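Local coordinates for protein imidazolonepropionase (PDB 2Q09) that hydrolyses the ring carbon-nitrogen bond of imidazolone-5-propanoate to give N-formimidoyl-L-glutamate, the third step of histidine degradation, in a metal-dependent active site, at residues A[140-145]-A[153-158]; A[74-79]-A[159-164]; A[7-12]-A[395-400]; A[30-33]-A[38-41]. All coordinates share one frame; numbering follows the deposited sequence.

Contact 1. Residues A[140-145]-A[153-158]; sequences IKSGYG and KMLRVA. With DI6 (3-[(4S)-2,5-dioxoimidazolidin-4-yl]propanoic acid), chain C.
Met-154, a selenomethionine, points from its helix toward the turn formed by Ser-142, Gly-143, Tyr-144 and Gly-145. Its chain runs out extended (chi2 178°) and then bends at the selenium (chi3 -66°). That bend tucks the methyl into the concave side of the turn. CE lies 3.1 Å from Gly-143 N and also 3.1 Å from Gly-145 N. It presses on Ser-142 CB at 3.3 Å, which is tight for two carbons. The amides of Gly-143 and Gly-145 are bonded to the carboxylate of Glu-151, but Tyr-144 N is buried with no partner in the model. Beside this amide, Met-154 SE touches Tyr-144 CB at 3.8 Å.

Leu-155 adds its CD2 branch against Ser-142 CB at 3.9 Å. The hydroxyl of Ser-142 is hydrogen-bonded to Glu-151 and to the backbone N of Leu-174. One helical turn on, Ala-158 CB faces Ile-140 CB at 4.3 Å.

The Tyr-144 ring leads away from the helix toward the inhibitor. Its OH donates a hydrogen bond of 2.7 Å to the carboxylate O9 of DI6, which sits at the ring edge, near the ring plane. The helix thus packs behind a turn that carries a ligand-binding residue. This is the beta-alpha arrangement of a TIM-barrel amidohydrolase, with the active site formed by the loops that follow the barrel strands.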
loop_
_atom_site.group_PDB
_atom_site.type_symbol
_atom_site.label_atom_id
_atom_site.label_comp_id
_atom_site.label_asym_id
_atom_site.label_seq_id
_atom_site.Cartn_x
_atom_site.Cartn_y
_atom_site.Cartn_z
ATOM N N ILE A 140 -1.794 -0.426 -6.081
ATOM C CA ILE A 140 -0.808 -0.525 -7.151
ATOM C C ILE A 140 -0.747 0.785 -7.931
ATOM O O ILE A 140 -1.773 1.307 -8.377
ATOM C CB ILE A 140 -1.149 -1.690 -8.105
ATOM C CG1 ILE A 140 -1.205 -3.001 -7.314
ATOM C CG2 ILE A 140 -0.099 -1.783 -9.214
ATOM C CD1 ILE A 140 -1.628 -4.217 -8.152
ATOM N N LYS A 141 0.459 1.313 -8.091
ATOM C CA LYS A 141 0.648 2.570 -8.802
ATOM C C LYS A 141 1.104 2.372 -10.242
ATOM O O LYS A 141 1.588 1.296 -10.611
ATOM C CB LYS A 141 1.700 3.418 -8.086
ATOM C CG LYS A 141 1.473 3.567 -6.585
ATOM C CD LYS A 141 2.705 4.142 -5.905
ATOM C CE LYS A 141 2.541 4.149 -4.385
ATOM N NZ LYS A 141 1.338 4.942 -3.982
ATOM N N SER A 142 0.917 3.406 -11.056
ATOM C CA SER A 142 1.390 3.380 -12.434
ATOM C C SER A 142 2.762 4.034 -12.246
ATOM O O SER A 142 3.442 3.739 -11.266
ATOM C CB SER A 142 0.474 4.213 -13.346
ATOM O OG SER A 142 0.365 5.562 -12.914
ATOM N N GLY A 143 3.192 4.901 -13.152
ATOM C CA GLY A 143 4.474 5.554 -12.944
ATOM C C GLY A 143 5.694 5.030 -13.680
ATOM O O GLY A 143 6.768 5.621 -13.584
ATOM N N TYR A 144 5.562 3.917 -14.385
ATOM C CA TYR A 144 6.686 3.382 -15.149
ATOM C C TYR A 144 6.378 3.436 -16.648
ATOM O O TYR A 144 7.079 2.815 -17.459
ATOM C CB TYR A 144 7.001 1.941 -14.727
ATOM C CG TYR A 144 7.639 1.834 -13.353
ATOM C CD1 TYR A 144 8.729 2.632 -13.010
ATOM C CD2 TYR A 144 7.164 0.930 -12.404
ATOM C CE1 TYR A 144 9.334 2.541 -11.759
ATOM C CE2 TYR A 144 7.762 0.823 -11.145
ATOM C CZ TYR A 144 8.847 1.633 -10.832
ATOM O OH TYR A 144 9.449 1.521 -9.598
ATOM N N GLY A 145 5.329 4.184 -16.999
ATOM C CA GLY A 145 4.938 4.314 -18.392
ATOM C C GLY A 145 5.388 5.659 -18.934
ATOM O O GLY A 145 6.023 5.742 -19.985
ATOM N N LYS A 153 -2.154 1.792 -19.395
ATOM C CA LYS A 153 -1.921 0.371 -19.628
ATOM C C LYS A 153 -1.656 -0.290 -18.274
ATOM O O LYS A 153 -2.148 -1.370 -17.987
ATOM C CB LYS A 153 -0.706 0.191 -20.549
ATOM C CG LYS A 153 -0.218 -1.234 -20.686
ATOM C CD LYS A 153 0.887 -1.356 -21.747
ATOM C CE LYS A 153 2.147 -0.616 -21.356
ATOM N NZ LYS A 153 3.223 -0.781 -22.380
HETATM N N MSE A 154 -0.858 0.369 -17.447
HETATM C CA MSE A 154 -0.538 -0.159 -16.131
HETATM C C MSE A 154 -1.782 -0.220 -15.253
HETATM O O MSE A 154 -2.009 -1.207 -14.551
HETATM C CB MSE A 154 0.546 0.693 -15.475
HETATM C CG MSE A 154 1.880 0.581 -16.220
HETATM SE SE MSE A 154 3.252 1.670 -15.462
HETATM C CE MSE A 154 2.535 3.382 -15.829
ATOM N N LEU A 155 -2.591 0.829 -15.302
ATOM C CA LEU A 155 -3.816 0.853 -14.508
ATOM C C LEU A 155 -4.757 -0.259 -14.951
ATOM O O LEU A 155 -5.453 -0.850 -14.127
ATOM C CB LEU A 155 -4.509 2.214 -14.628
ATOM C CG LEU A 155 -3.678 3.429 -14.201
ATOM C CD1 LEU A 155 -4.514 4.690 -14.368
ATOM C CD2 LEU A 155 -3.233 3.280 -12.739
ATOM N N ARG A 156 -4.787 -0.545 -16.252
ATOM C CA ARG A 156 -5.647 -1.614 -16.742
ATOM C C ARG A 156 -5.151 -2.964 -16.237
ATOM O O ARG A 156 -5.946 -3.830 -15.902
ATOM C CB ARG A 156 -5.706 -1.611 -18.275
ATOM C CG ARG A 156 -6.600 -0.504 -18.839
ATOM C CD ARG A 156 -6.970 -0.770 -20.299
ATOM N NE ARG A 156 -5.824 -0.642 -21.191
ATOM C CZ ARG A 156 -5.378 0.508 -21.676
ATOM N NH1 ARG A 156 -5.979 1.647 -21.367
ATOM N NH2 ARG A 156 -4.322 0.514 -22.471
ATOM N N VAL A 157 -3.834 -3.154 -16.203
ATOM C CA VAL A 157 -3.286 -4.412 -15.710
ATOM C C VAL A 157 -3.670 -4.562 -14.235
ATOM O O VAL A 157 -3.993 -5.659 -13.780
ATOM C CB VAL A 157 -1.744 -4.455 -15.829
ATOM C CG1 VAL A 157 -1.189 -5.665 -15.064
ATOM C CG2 VAL A 157 -1.333 -4.550 -17.296
ATOM N N ALA A 158 -3.626 -3.457 -13.497
ATOM C CA ALA A 158 -3.980 -3.485 -12.081
ATOM C C ALA A 158 -5.434 -3.953 -11.917
ATOM O O ALA A 158 -5.718 -4.834 -11.106
ATOM C CB ALA A 158 -3.782 -2.107 -11.462
HETATM N N1 DI6 C . 10.923 6.725 -4.550
HETATM C C2 DI6 C . 11.420 5.469 -4.548
HETATM O O2 DI6 C . 12.179 4.981 -3.731
HETATM C C3 DI6 C . 10.812 4.772 -5.790
HETATM N N4 DI6 C . 9.988 5.850 -6.380
HETATM C C5 DI6 C . 10.109 6.937 -5.593
HETATM O O5 DI6 C . 9.535 7.996 -5.803
HETATM C C6 DI6 C . 11.905 4.294 -6.734
HETATM C C7 DI6 C . 11.351 3.598 -7.980
HETATM C C8 DI6 C . 12.414 3.089 -8.965
HETATM O O9 DI6 C . 12.053 2.254 -9.817
HETATM O O10 DI6 C . 13.599 3.507 -8.900
#

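Contact 2. Residues A[74-79]-A[159-164]; sequences HLIFAG and RRLGEA. With FE (Fe (III) ion), chain B.
Leu-75 and Ile-76 turn toward Leu-161, while the flat imidazole of the preceding residue, His-74, serves the metal. His-74 NE2 binds the iron(III) ion at 2.1 Å. The metal lies slightly nearer CD2 than CE1, at 2.9 Å from the former and 3.2 Å from the latter. The His-74 side chain also packs on Lys-141, Leu-174 and Asn-319.

The segment follows the first strand of the TIM barrel. His-72 and His-74 form the His-X-His metal motif familiar from the amidohydrolase superfamily. His-242 and Asp-317 complete the protein ligands, and a water stands 2.4 Å from the iron.

The contact across to the helix is small and wholly apolar. It joins the loop just beyond the metal ligand to the last turns of helix 148-164. Ile-76 carries CG1 beside its backbone N (chi1 -75°) and extends onward (chi2 179°), which pushes CD1 toward the helix. The side chains of Ile-76 and Leu-161 run alongside one another, pointing opposite ways, so that CG1 and CD1 of Ile-76 both lie by one Leu-161 methyl. Ile-140 of the neighbouring strand, together with Phe-120 and Ala-123 of helix 116-133, also touches Leu-161. The CD1 branch of Leu-161 does the touching on the helix side. This methyl meets Leu-75 CD1 at 4.2 Å and Ile-76 CD1 at 4.1 Å.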
loop_
_atom_site.group_PDB
_atom_site.type_symbol
_atom_site.label_atom_id
_atom_site.label_comp_id
_atom_site.label_asym_id
_atom_site.label_seq_id
_atom_site.Cartn_x
_atom_site.Cartn_y
_atom_site.Cartn_z
ATOM N N HIS A 74 4.461 -0.645 -6.201
ATOM C CA HIS A 74 4.740 -0.393 -7.612
ATOM C C HIS A 74 4.991 -1.799 -8.165
ATOM O O HIS A 74 5.913 -1.982 -8.945
ATOM C CB HIS A 74 6.047 0.394 -7.813
ATOM C CG HIS A 74 6.106 1.728 -7.129
ATOM N ND1 HIS A 74 6.148 2.915 -7.830
ATOM C CD2 HIS A 74 6.255 2.062 -5.824
ATOM C CE1 HIS A 74 6.326 3.918 -6.990
ATOM N NE2 HIS A 74 6.398 3.429 -5.765
ATOM N N LEU A 75 4.183 -2.786 -7.781
ATOM C CA LEU A 75 4.435 -4.159 -8.219
ATOM C C LEU A 75 4.282 -4.463 -9.705
ATOM O O LEU A 75 4.682 -5.541 -10.156
ATOM C CB LEU A 75 3.603 -5.151 -7.389
ATOM C CG LEU A 75 2.083 -5.221 -7.530
ATOM C CD1 LEU A 75 1.704 -6.027 -8.780
ATOM C CD2 LEU A 75 1.516 -5.900 -6.276
ATOM N N ILE A 76 3.709 -3.534 -10.463
ATOM C CA ILE A 76 3.562 -3.738 -11.903
ATOM C C ILE A 76 4.763 -3.124 -12.625
ATOM O O ILE A 76 4.980 -1.907 -12.560
ATOM C CB ILE A 76 2.276 -3.077 -12.440
ATOM C CG1 ILE A 76 1.058 -3.920 -12.038
ATOM C CG2 ILE A 76 2.355 -2.919 -13.972
ATOM C CD1 ILE A 76 -0.284 -3.323 -12.514
ATOM N N PHE A 77 5.538 -3.959 -13.306
ATOM C CA PHE A 77 6.703 -3.456 -14.020
ATOM C C PHE A 77 7.366 -4.577 -14.796
ATOM O O PHE A 77 7.146 -5.760 -14.503
ATOM C CB PHE A 77 7.711 -2.859 -13.026
ATOM C CG PHE A 77 8.263 -3.865 -12.048
ATOM C CD1 PHE A 77 9.311 -4.695 -12.411
ATOM C CD2 PHE A 77 7.709 -4.007 -10.780
ATOM C CE1 PHE A 77 9.804 -5.659 -11.542
ATOM C CE2 PHE A 77 8.188 -4.970 -9.890
ATOM C CZ PHE A 77 9.244 -5.800 -10.272
ATOM N N ALA A 78 8.163 -4.191 -15.788
ATOM C CA ALA A 78 8.905 -5.155 -16.596
ATOM C C ALA A 78 10.393 -4.889 -16.412
ATOM O O ALA A 78 10.778 -3.899 -15.789
ATOM C CB ALA A 78 8.529 -5.020 -18.079
ATOM N N GLY A 79 11.225 -5.770 -16.956
ATOM C CA GLY A 79 12.660 -5.597 -16.850
ATOM C C GLY A 79 13.229 -5.975 -15.496
ATOM O O GLY A 79 12.497 -6.387 -14.582
ATOM N N ARG A 159 -6.347 -3.370 -12.689
ATOM C CA ARG A 159 -7.749 -3.775 -12.631
ATOM C C ARG A 159 -7.863 -5.257 -12.983
ATOM O O ARG A 159 -8.651 -5.975 -12.374
ATOM C CB ARG A 159 -8.604 -2.976 -13.624
ATOM C CG ARG A 159 -8.786 -1.501 -13.299
ATOM C CD ARG A 159 -9.516 -1.257 -11.971
ATOM N NE ARG A 159 -9.819 0.166 -11.813
ATOM C CZ ARG A 159 -9.956 0.793 -10.648
ATOM N NH1 ARG A 159 -9.823 0.134 -9.504
ATOM N NH2 ARG A 159 -10.220 2.096 -10.630
ATOM N N ARG A 160 -7.100 -5.702 -13.982
ATOM C CA ARG A 160 -7.127 -7.111 -14.397
ATOM C C ARG A 160 -6.725 -8.038 -13.258
ATOM O O ARG A 160 -7.302 -9.112 -13.076
ATOM C CB ARG A 160 -6.180 -7.357 -15.578
ATOM C CG ARG A 160 -6.861 -7.364 -16.920
ATOM C CD ARG A 160 -5.846 -7.437 -18.065
ATOM N NE ARG A 160 -5.425 -8.793 -18.398
ATOM C CZ ARG A 160 -4.554 -9.064 -19.371
ATOM N NH1 ARG A 160 -4.020 -8.079 -20.088
ATOM N NH2 ARG A 160 -4.225 -10.320 -19.637
ATOM N N LEU A 161 -5.717 -7.630 -12.493
ATOM C CA LEU A 161 -5.251 -8.440 -11.374
ATOM C C LEU A 161 -6.349 -8.575 -10.328
ATOM O O LEU A 161 -6.560 -9.658 -9.780
ATOM C CB LEU A 161 -3.999 -7.811 -10.756
ATOM C CG LEU A 161 -2.779 -7.817 -11.688
ATOM C CD1 LEU A 161 -1.700 -6.889 -11.152
ATOM C CD2 LEU A 161 -2.256 -9.249 -11.813
ATOM N N GLY A 162 -7.052 -7.476 -10.072
ATOM C CA GLY A 162 -8.125 -7.488 -9.091
ATOM C C GLY A 162 -9.294 -8.354 -9.527
ATOM O O GLY A 162 -10.060 -8.840 -8.701
ATOM N N GLU A 163 -9.433 -8.551 -10.831
ATOM C CA GLU A 163 -10.520 -9.372 -11.357
ATOM C C GLU A 163 -10.128 -10.841 -11.428
ATOM O O GLU A 163 -10.958 -11.724 -11.208
ATOM C CB GLU A 163 -10.918 -8.892 -12.754
ATOM C CG GLU A 163 -11.740 -7.613 -12.761
ATOM C CD GLU A 163 -13.059 -7.779 -12.033
ATOM O OE1 GLU A 163 -13.060 -7.774 -10.783
ATOM O OE2 GLU A 163 -14.096 -7.932 -12.712
ATOM N N ALA A 164 -8.860 -11.097 -11.725
ATOM C CA ALA A 164 -8.371 -12.465 -11.855
ATOM C C ALA A 164 -7.999 -13.161 -10.548
ATOM O O ALA A 164 -8.013 -14.396 -10.483
ATOM C CB ALA A 164 -7.183 -12.490 -12.807
HETATM FE FE FE B . 6.913 4.179 -3.894
HETATM O O HOH W 1 9.261 4.488 -3.306
#

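Contact 3. Residues A[7-12]-A[395-400]; sequences RVWLNV and LVSRVV
Trp-9 packs on Val-399 in a small, buried contact between strands of two different sheets, well away from the metal site. Trp-9 belongs to the sheet built from strands near the N-terminus. Val-399 lies on strand 395-400, near the C-terminus, which pairs with strand 375-378.

The nearest CA atoms, of Trp-9 and Ser-397, are 10.3 Å apart. Side chains alone bridge this distance. The six-membered part of the indole meets one valine branch at a slant: Trp-9 CZ2 lies 3.6 Å from Val-399 CG2. In Val-399, CG1 stands anti to the backbone N (chi1 177°), which leaves CG2 to meet the indole. Phe-375 adds a second aromatic, with its ring edge-to-face with Trp-9.

The pyrrole nitrogen comes nearest to Ser-397, yet Trp-9 NE1 is 4.0 Å from Ser-397 OG and the two are not bonded. The serine hydroxyl is bonded to Glu-404. Trp-9 NE1 is buried and has no partner in the model.

Each segment turns a corner at a beta bulge: Asn-11 and Val-12 form a G1 bulge, Val-396 and Ser-397 a classic one. Side-chain packing between these sheets is consistent with the small beta-sandwich domain found beside the barrel in many amidohydrolases.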
loop_
_atom_site.group_PDB
_atom_site.type_symbol
_atom_site.label_atom_id
_atom_site.label_comp_id
_atom_site.label_asym_id
_atom_site.label_seq_id
_atom_site.Cartn_x
_atom_site.Cartn_y
_atom_site.Cartn_z
ATOM N N ARG A 7 -22.860 -17.671 6.232
ATOM C CA ARG A 7 -21.670 -18.375 6.686
ATOM C C ARG A 7 -21.304 -17.985 8.109
ATOM O O ARG A 7 -21.494 -16.844 8.516
ATOM C CB ARG A 7 -20.513 -18.060 5.730
ATOM C CG ARG A 7 -20.964 -17.915 4.268
ATOM C CD ARG A 7 -19.803 -17.744 3.295
ATOM N NE ARG A 7 -20.255 -17.755 1.907
ATOM C CZ ARG A 7 -20.972 -16.790 1.337
ATOM N NH1 ARG A 7 -21.320 -15.723 2.035
ATOM N NH2 ARG A 7 -21.348 -16.900 0.072
ATOM N N VAL A 8 -20.786 -18.945 8.869
ATOM C CA VAL A 8 -20.400 -18.683 10.251
ATOM C C VAL A 8 -19.117 -19.406 10.645
ATOM O O VAL A 8 -18.939 -20.591 10.361
ATOM C CB VAL A 8 -21.512 -19.103 11.251
ATOM C CG1 VAL A 8 -20.998 -18.974 12.686
ATOM C CG2 VAL A 8 -22.739 -18.238 11.063
ATOM N N TRP A 9 -18.223 -18.660 11.281
ATOM C CA TRP A 9 -16.956 -19.187 11.759
ATOM C C TRP A 9 -17.073 -19.284 13.272
ATOM O O TRP A 9 -17.151 -18.269 13.963
ATOM C CB TRP A 9 -15.807 -18.246 11.373
ATOM C CG TRP A 9 -15.380 -18.409 9.959
ATOM C CD1 TRP A 9 -14.312 -19.126 9.505
ATOM C CD2 TRP A 9 -16.053 -17.912 8.800
ATOM N NE1 TRP A 9 -14.282 -19.114 8.132
ATOM C CE2 TRP A 9 -15.345 -18.376 7.672
ATOM C CE3 TRP A 9 -17.196 -17.127 8.601
ATOM C CZ2 TRP A 9 -15.734 -18.076 6.364
ATOM C CZ3 TRP A 9 -17.583 -16.827 7.296
ATOM C CH2 TRP A 9 -16.857 -17.304 6.201
ATOM N N LEU A 10 -17.103 -20.508 13.784
ATOM C CA LEU A 10 -17.226 -20.720 15.220
ATOM C C LEU A 10 -15.878 -20.787 15.925
ATOM O O LEU A 10 -14.867 -21.178 15.338
ATOM C CB LEU A 10 -17.997 -22.013 15.499
ATOM C CG LEU A 10 -19.470 -22.074 15.086
ATOM C CD1 LEU A 10 -19.986 -23.493 15.260
ATOM C CD2 LEU A 10 -20.286 -21.096 15.924
ATOM N N ASN A 11 -15.890 -20.414 17.199
ATOM C CA ASN A 11 -14.709 -20.435 18.042
ATOM C C ASN A 11 -13.471 -19.750 17.474
ATOM O O ASN A 11 -12.419 -20.371 17.348
ATOM C CB ASN A 11 -14.370 -21.880 18.420
ATOM C CG ASN A 11 -15.491 -22.552 19.193
ATOM O OD1 ASN A 11 -15.964 -22.026 20.197
ATOM N ND2 ASN A 11 -15.924 -23.717 18.727
ATOM N N VAL A 12 -13.602 -18.479 17.127
ATOM C CA VAL A 12 -12.460 -17.722 16.634
ATOM C C VAL A 12 -12.030 -16.773 17.749
ATOM O O VAL A 12 -12.874 -16.232 18.463
ATOM C CB VAL A 12 -12.806 -16.874 15.388
ATOM C CG1 VAL A 12 -13.072 -17.778 14.196
ATOM C CG2 VAL A 12 -13.991 -15.984 15.672
ATOM N N LEU A 395 -1.563 -19.199 7.033
ATOM C CA LEU A 395 -3.001 -19.015 6.894
ATOM C C LEU A 395 -3.757 -20.335 6.894
ATOM O O LEU A 395 -3.373 -21.281 6.214
ATOM C CB LEU A 395 -3.327 -18.261 5.606
ATOM C CG LEU A 395 -2.906 -16.793 5.547
ATOM C CD1 LEU A 395 -3.201 -16.246 4.156
ATOM C CD2 LEU A 395 -3.639 -16.007 6.615
ATOM N N VAL A 396 -4.825 -20.391 7.677
ATOM C CA VAL A 396 -5.663 -21.579 7.743
ATOM C C VAL A 396 -6.894 -21.257 6.900
ATOM O O VAL A 396 -7.509 -22.138 6.292
ATOM C CB VAL A 396 -6.099 -21.880 9.194
ATOM C CG1 VAL A 396 -7.289 -22.818 9.201
ATOM C CG2 VAL A 396 -4.939 -22.502 9.967
ATOM N N SER A 397 -7.227 -19.972 6.856
ATOM C CA SER A 397 -8.377 -19.506 6.096
ATOM C C SER A 397 -8.166 -18.045 5.715
ATOM O O SER A 397 -7.715 -17.240 6.535
ATOM C CB SER A 397 -9.655 -19.663 6.933
ATOM O OG SER A 397 -10.803 -19.221 6.228
ATOM N N ARG A 398 -8.477 -17.708 4.468
ATOM C CA ARG A 398 -8.325 -16.339 3.980
ATOM C C ARG A 398 -9.647 -15.952 3.341
ATOM O O ARG A 398 -9.974 -16.401 2.243
ATOM C CB ARG A 398 -7.185 -16.248 2.952
ATOM C CG ARG A 398 -6.999 -14.858 2.340
ATOM C CD ARG A 398 -5.774 -14.830 1.412
ATOM N NE ARG A 398 -5.642 -13.544 0.737
ATOM C CZ ARG A 398 -6.359 -13.178 -0.318
ATOM N NH1 ARG A 398 -7.262 -14.004 -0.841
ATOM N NH2 ARG A 398 -6.187 -11.976 -0.844
ATOM N N VAL A 399 -10.404 -15.113 4.039
ATOM C CA VAL A 399 -11.716 -14.691 3.580
ATOM C C VAL A 399 -11.749 -13.274 3.034
ATOM O O VAL A 399 -11.299 -12.331 3.688
ATOM C CB VAL A 399 -12.743 -14.810 4.726
ATOM C CG1 VAL A 399 -14.100 -14.289 4.273
ATOM C CG2 VAL A 399 -12.854 -16.255 5.161
ATOM N N VAL A 400 -12.290 -13.138 1.823
ATOM C CA VAL A 400 -12.413 -11.843 1.172
ATOM C C VAL A 400 -13.866 -11.695 0.721
ATOM O O VAL A 400 -14.395 -12.552 0.010
ATOM C CB VAL A 400 -11.458 -11.740 -0.042
ATOM C CG1 VAL A 400 -11.666 -10.428 -0.766
ATOM C CG2 VAL A 400 -10.009 -11.864 0.438
#

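Contact 4. Residues A[30-33]-A[38-41]; sequences HALG and RIHA
Gly-33 and Ala-41 form an antiparallel hydrogen-bonded pair, and the two short strand segments are strongly turned against each other, with 129° between their directions. Gly-33 N donates to Ala-41 O at 3.0 Å in a nearly straight bond (172° at the hydrogen). In the other direction, Gly-33 O receives two amides. His-40 N bonds to Gly-33 O at 2.8 Å, and Ala-41 N reaches the same Gly-33 O only weakly, at 3.3 Å. Ala-41 O also takes a CA-H...O contact from Leu-32 CA at 3.5 Å.

Two residues, His-40 and Ala-41, therefore face the single Gly-33. This is a classic beta bulge in the hairpin of strands 30-35 and 38-44. Strand 38-44 is an outermost strand of the N-terminal sheet. On its other flank, strand 30-35 pairs with strand 7-10.

The side chains add one apolar touch. Leu-32 CD2 comes over to Ile-39 CG2 at 4.2 Å, since its CG stands anti to the backbone N (chi1 -170°) and the end of the chain swings closer to the other strand. His-40 brings only its CB near, 3.6 Å from Gly-33 O. Its ring leads away, with NE2 bonded to Asn-4, and meets the ring of His-35 at an incline. Arg-38 points away from strand 30-35, and its guanidinium is bonded to Gln-363 and to the carbonyl of Gly-370.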
loop_
_atom_site.group_PDB
_atom_site.type_symbol
_atom_site.label_atom_id
_atom_site.label_comp_id
_atom_site.label_asym_id
_atom_site.label_seq_id
_atom_site.Cartn_x
_atom_site.Cartn_y
_atom_site.Cartn_z
ATOM N N HIS A 30 -15.141 -15.949 19.897
ATOM C CA HIS A 30 -16.404 -15.468 19.349
ATOM C C HIS A 30 -16.857 -16.306 18.167
ATOM O O HIS A 30 -16.178 -17.235 17.738
ATOM C CB HIS A 30 -16.267 -14.025 18.850
ATOM C CG HIS A 30 -16.456 -12.984 19.910
ATOM N ND1 HIS A 30 -15.688 -12.933 21.054
ATOM C CD2 HIS A 30 -17.313 -11.938 19.984
ATOM C CE1 HIS A 30 -16.065 -11.898 21.786
ATOM N NE2 HIS A 30 -17.049 -11.280 21.159
ATOM N N ALA A 31 -18.020 -15.942 17.643
ATOM C CA ALA A 31 -18.601 -16.578 16.474
ATOM C C ALA A 31 -18.711 -15.432 15.479
ATOM O O ALA A 31 -19.243 -14.375 15.813
ATOM C CB ALA A 31 -19.984 -17.135 16.795
ATOM N N LEU A 32 -18.192 -15.622 14.273
ATOM C CA LEU A 32 -18.250 -14.571 13.263
ATOM C C LEU A 32 -19.131 -15.010 12.099
ATOM O O LEU A 32 -18.839 -15.997 11.426
ATOM C CB LEU A 32 -16.836 -14.237 12.769
ATOM C CG LEU A 32 -16.663 -13.001 11.877
ATOM C CD1 LEU A 32 -15.182 -12.714 11.690
ATOM C CD2 LEU A 32 -17.339 -13.224 10.532
ATOM N N GLY A 33 -20.214 -14.272 11.874
ATOM C CA GLY A 33 -21.129 -14.600 10.794
ATOM C C GLY A 33 -21.103 -13.532 9.720
ATOM O O GLY A 33 -20.975 -12.346 10.017
ATOM N N ARG A 38 -20.386 -8.921 4.162
ATOM C CA ARG A 38 -20.046 -8.135 5.338
ATOM C C ARG A 38 -20.164 -8.908 6.637
ATOM O O ARG A 38 -20.848 -9.929 6.709
ATOM C CB ARG A 38 -20.944 -6.904 5.426
ATOM C CG ARG A 38 -20.778 -5.937 4.276
ATOM C CD ARG A 38 -21.609 -4.691 4.488
ATOM N NE ARG A 38 -21.438 -3.754 3.383
ATOM C CZ ARG A 38 -20.523 -2.792 3.341
ATOM N NH1 ARG A 38 -19.685 -2.615 4.351
ATOM N NH2 ARG A 38 -20.429 -2.021 2.267
ATOM N N ILE A 39 -19.476 -8.411 7.662
ATOM C CA ILE A 39 -19.535 -9.032 8.973
ATOM C C ILE A 39 -20.928 -8.687 9.493
ATOM O O ILE A 39 -21.247 -7.513 9.722
ATOM C CB ILE A 39 -18.468 -8.458 9.917
ATOM C CG1 ILE A 39 -17.080 -8.623 9.287
ATOM C CG2 ILE A 39 -18.504 -9.208 11.253
ATOM C CD1 ILE A 39 -15.968 -7.930 10.049
ATOM N N HIS A 40 -21.753 -9.712 9.653
ATOM C CA HIS A 40 -23.124 -9.524 10.104
ATOM C C HIS A 40 -23.262 -9.581 11.615
ATOM O O HIS A 40 -24.118 -8.916 12.197
ATOM C CB HIS A 40 -24.016 -10.584 9.467
ATOM C CG HIS A 40 -25.472 -10.263 9.535
ATOM N ND1 HIS A 40 -26.004 -9.111 8.995
ATOM C CD2 HIS A 40 -26.513 -10.942 10.076
ATOM C CE1 HIS A 40 -27.311 -9.093 9.199
ATOM N NE2 HIS A 40 -27.644 -10.192 9.854
ATOM N N ALA A 41 -22.418 -10.382 12.253
ATOM C CA ALA A 41 -22.469 -10.506 13.700
ATOM C C ALA A 41 -21.193 -11.074 14.313
ATOM O O ALA A 41 -20.491 -11.882 13.701
ATOM C CB ALA A 41 -23.658 -11.371 14.102
#

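How the contacts relate
Contacts 1 and 2 lie in the barrel and share helix 148-164. Ile-76 of contact 2 touches Met-154, Val-157 and Ala-158 of contact 1, so the two contacts pack directly on each other. Each also holds a site residue: Tyr-144 for the inhibitor, His-74 for the iron. Contacts 3 and 4 lie farther out, away from both. They are joined by backbone pairing of strands 7-10 and 30-35. Contact 3 is buried side-chain packing between sheets; contact 4 is partly buried and rests mainly on backbone hydrogen bonds. Contacts 1 to 3 have none between their segments. Contact 3 spans nearly the whole chain, and the other three are nested within it.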